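Local structure of adenosine monophosphate-protein transferase (Pyrococcus horikoshii, 2D16) at residues I141-D144 / E145-K148. The protein is of undetermined function but is probably an adenosine-specific kinase or a transferase that attaches adenosine monophosphate to proteins. Residues are numbered along the deposited sequence; the frame is centred on the assembly and turned at random.
Sequences IETD and EQKK
Thr143 and Gln146 form a capping box at the start of the C-terminal helix 144-157, with Thr143 as N-cap. The first turn of a helix has amide N-H groups without carbonyls behind them, and a threonine hydroxyl on a short branch can stand in for one. With Thr143 OG1 set between the backbone N and the carbonyl carbon (chi1 60°), it accepts a hydrogen bond from Gln146 N at 3.2 Å. Gln146 returns the bond: its side chain reaches back past the threonine, CG lying 3.1 Å from Thr143 OG1, and OE1 accepts a hydrogen bond from Thr143 N at 2.8 Å. That bond lies in the plane of the amide and uses a lone pair of OE1. Glutamine suits the place because a neutral amide supplies the same acceptor as the more familiar glutamate. A water also donates to OE1 and to Ile141 O, tying the incoming loop to the cap.

Another flank of the turn is held by Lys147, whose backbone N donates to Thr143 O. Its extended side chain runs alongside Asp144, pointing the same way, and Lys147 NZ forms a salt bridge with Asp144 OD1, the hydrogen bond in it a long, weak one of 3.4 Å. The side chain of Glu142 crosses that of Lys147 at about a right angle, its CD only 3.3 Å from Lys147 CG, while OE1 pairs with Arg150 further along the helix. Shortening Lys147 to an alanine is likely to leave Asp144 OD1 without its cationic mate and uncover the flank of the Glu142 carboxylate. Acidic residues suit this end, where the helix dipole should favour negative charge. Beyond the lysine, Asp144 O accepts hydrogen bonds from Lys148 N, at 3.1 Å, and from a water that in turn accepts one from Lys148 NZ.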
ATOM      1  N   ILE A 141      35.069 -43.430  16.234  1.00 28.14           N
ATOM      2  CA  ILE A 141      35.081 -42.033  15.818  1.00 28.24           C
ATOM      3  C   ILE A 141      34.646 -41.969  14.359  1.00 29.52           C
ATOM      4  O   ILE A 141      35.119 -42.742  13.523  1.00 29.96           O
ATOM      5  CB  ILE A 141      36.491 -41.418  15.967  1.00 26.51           C
ATOM      6  CG1 ILE A 141      36.905 -41.439  17.442  1.00 27.12           C
ATOM      7  CG2 ILE A 141      36.502 -39.992  15.428  1.00 24.95           C
ATOM      8  CD1 ILE A 141      38.350 -41.033  17.691  1.00 25.06           C
ATOM      9  N   GLU A 142      33.735 -41.046  14.063  1.00 29.31           N
ATOM     10  CA  GLU A 142      33.201 -40.874  12.715  1.00 29.47           C
ATOM     11  C   GLU A 142      34.273 -40.672  11.647  1.00 30.78           C
ATOM     12  O   GLU A 142      35.334 -40.103  11.906  1.00 29.37           O
ATOM     13  CB  GLU A 142      32.246 -39.676  12.684  1.00 27.95           C
ATOM     14  CG  GLU A 142      32.958 -38.326  12.672  1.00 25.74           C
ATOM     15  CD  GLU A 142      32.001 -37.149  12.608  1.00 25.93           C
ATOM     16  OE1 GLU A 142      30.882 -37.308  12.076  1.00 27.26           O
ATOM     17  OE2 GLU A 142      32.376 -36.055  13.078  1.00 25.72           O
ATOM     18  N   THR A 143      33.980 -41.144  10.439  1.00 32.57           N
ATOM     19  CA  THR A 143      34.885 -40.997   9.306  1.00 34.49           C
ATOM     20  C   THR A 143      34.490 -39.706   8.597  1.00 36.03           C
ATOM     21  O   THR A 143      33.440 -39.132   8.894  1.00 36.27           O
ATOM     22  CB  THR A 143      34.727 -42.160   8.306  1.00 33.74           C
ATOM     23  OG1 THR A 143      33.383 -42.179   7.804  1.00 33.65           O
ATOM     24  CG2 THR A 143      35.033 -43.488   8.977  1.00 34.01           C
ATOM     25  N   ASP A 144      35.317 -39.250   7.663  1.00 36.98           N
ATOM     26  CA  ASP A 144      35.009 -38.029   6.928  1.00 39.10           C
ATOM     27  C   ASP A 144      33.699 -38.194   6.168  1.00 38.10           C
ATOM     28  O   ASP A 144      32.907 -37.258   6.067  1.00 37.89           O
ATOM     29  CB  ASP A 144      36.133 -37.685   5.949  1.00 41.48           C
ATOM     30  CG  ASP A 144      37.419 -37.303   6.650  1.00 44.70           C
ATOM     31  OD1 ASP A 144      37.361 -36.499   7.606  1.00 45.92           O
ATOM     32  OD2 ASP A 144      38.489 -37.802   6.242  1.00 48.07           O
ATOM     33  N   GLU A 145      33.475 -39.389   5.636  1.00 38.67           N
ATOM     34  CA  GLU A 145      32.257 -39.673   4.892  1.00 38.65           C
ATOM     35  C   GLU A 145      31.045 -39.537   5.812  1.00 37.12           C
ATOM     36  O   GLU A 145      30.024 -38.964   5.431  1.00 36.21           O
ATOM     37  CB  GLU A 145      32.305 -41.089   4.317  1.00 42.03           C
ATOM     38  CG  GLU A 145      31.165 -41.408   3.367  1.00 45.90           C
ATOM     39  CD  GLU A 145      31.175 -40.520   2.137  1.00 48.93           C
ATOM     40  OE1 GLU A 145      32.205 -40.502   1.429  1.00 51.59           O
ATOM     41  OE2 GLU A 145      30.158 -39.840   1.878  1.00 50.60           O
ATOM     42  N   GLN A 146      31.164 -40.071   7.022  1.00 35.88           N
ATOM     43  CA  GLN A 146      30.076 -39.998   7.986  1.00 33.90           C
ATOM     44  C   GLN A 146      29.819 -38.554   8.406  1.00 33.16           C
ATOM     45  O   GLN A 146      28.695 -38.202   8.765  1.00 32.53           O
ATOM     46  CB  GLN A 146      30.388 -40.874   9.202  1.00 33.53           C
ATOM     47  CG  GLN A 146      30.427 -42.357   8.861  1.00 32.96           C
ATOM     48  CD  GLN A 146      30.857 -43.217  10.022  1.00 31.47           C
ATOM     49  OE1 GLN A 146      31.891 -42.967  10.642  1.00 30.50           O
ATOM     50  NE2 GLN A 146      30.072 -44.247  10.321  1.00 31.95           N
ATOM     51  N   LYS A 147      30.858 -37.723   8.360  1.00 32.40           N
ATOM     52  CA  LYS A 147      30.714 -36.307   8.697  1.00 32.99           C
ATOM     53  C   LYS A 147      29.810 -35.669   7.659  1.00 32.42           C
ATOM     54  O   LYS A 147      28.890 -34.926   7.988  1.00 31.24           O
ATOM     55  CB  LYS A 147      32.051 -35.573   8.650  1.00 35.08           C
ATOM     56  CG  LYS A 147      33.028 -35.892   9.749  1.00 37.68           C
ATOM     57  CD  LYS A 147      34.235 -34.983   9.600  1.00 40.17           C
ATOM     58  CE  LYS A 147      35.361 -35.369  10.534  1.00 41.25           C
ATOM     59  NZ  LYS A 147      36.560 -34.520  10.285  1.00 42.25           N
ATOM     60  N   LYS A 148      30.098 -35.947   6.391  1.00 32.07           N
ATOM     61  CA  LYS A 148      29.305 -35.396   5.303  1.00 31.47           C
ATOM     62  C   LYS A 148      27.864 -35.868   5.417  1.00 29.88           C
ATOM     63  O   LYS A 148      26.936 -35.101   5.178  1.00 29.99           O
ATOM     64  CB  LYS A 148      29.883 -35.820   3.949  1.00 33.44           C
ATOM     65  CG  LYS A 148      31.251 -35.232   3.648  1.00 36.65           C
ATOM     66  CD  LYS A 148      31.716 -35.608   2.246  1.00 40.21           C
ATOM     67  CE  LYS A 148      33.066 -34.984   1.925  1.00 42.55           C
ATOM     68  NZ  LYS A 148      34.123 -35.423   2.885  1.00 44.15           N
TER
HETATM   69  O   HOH W   1      33.607 -44.663  11.980  1.00 42.34           O
HETATM   70  O   HOH W   2      34.322 -34.473   5.712  1.00 57.73           O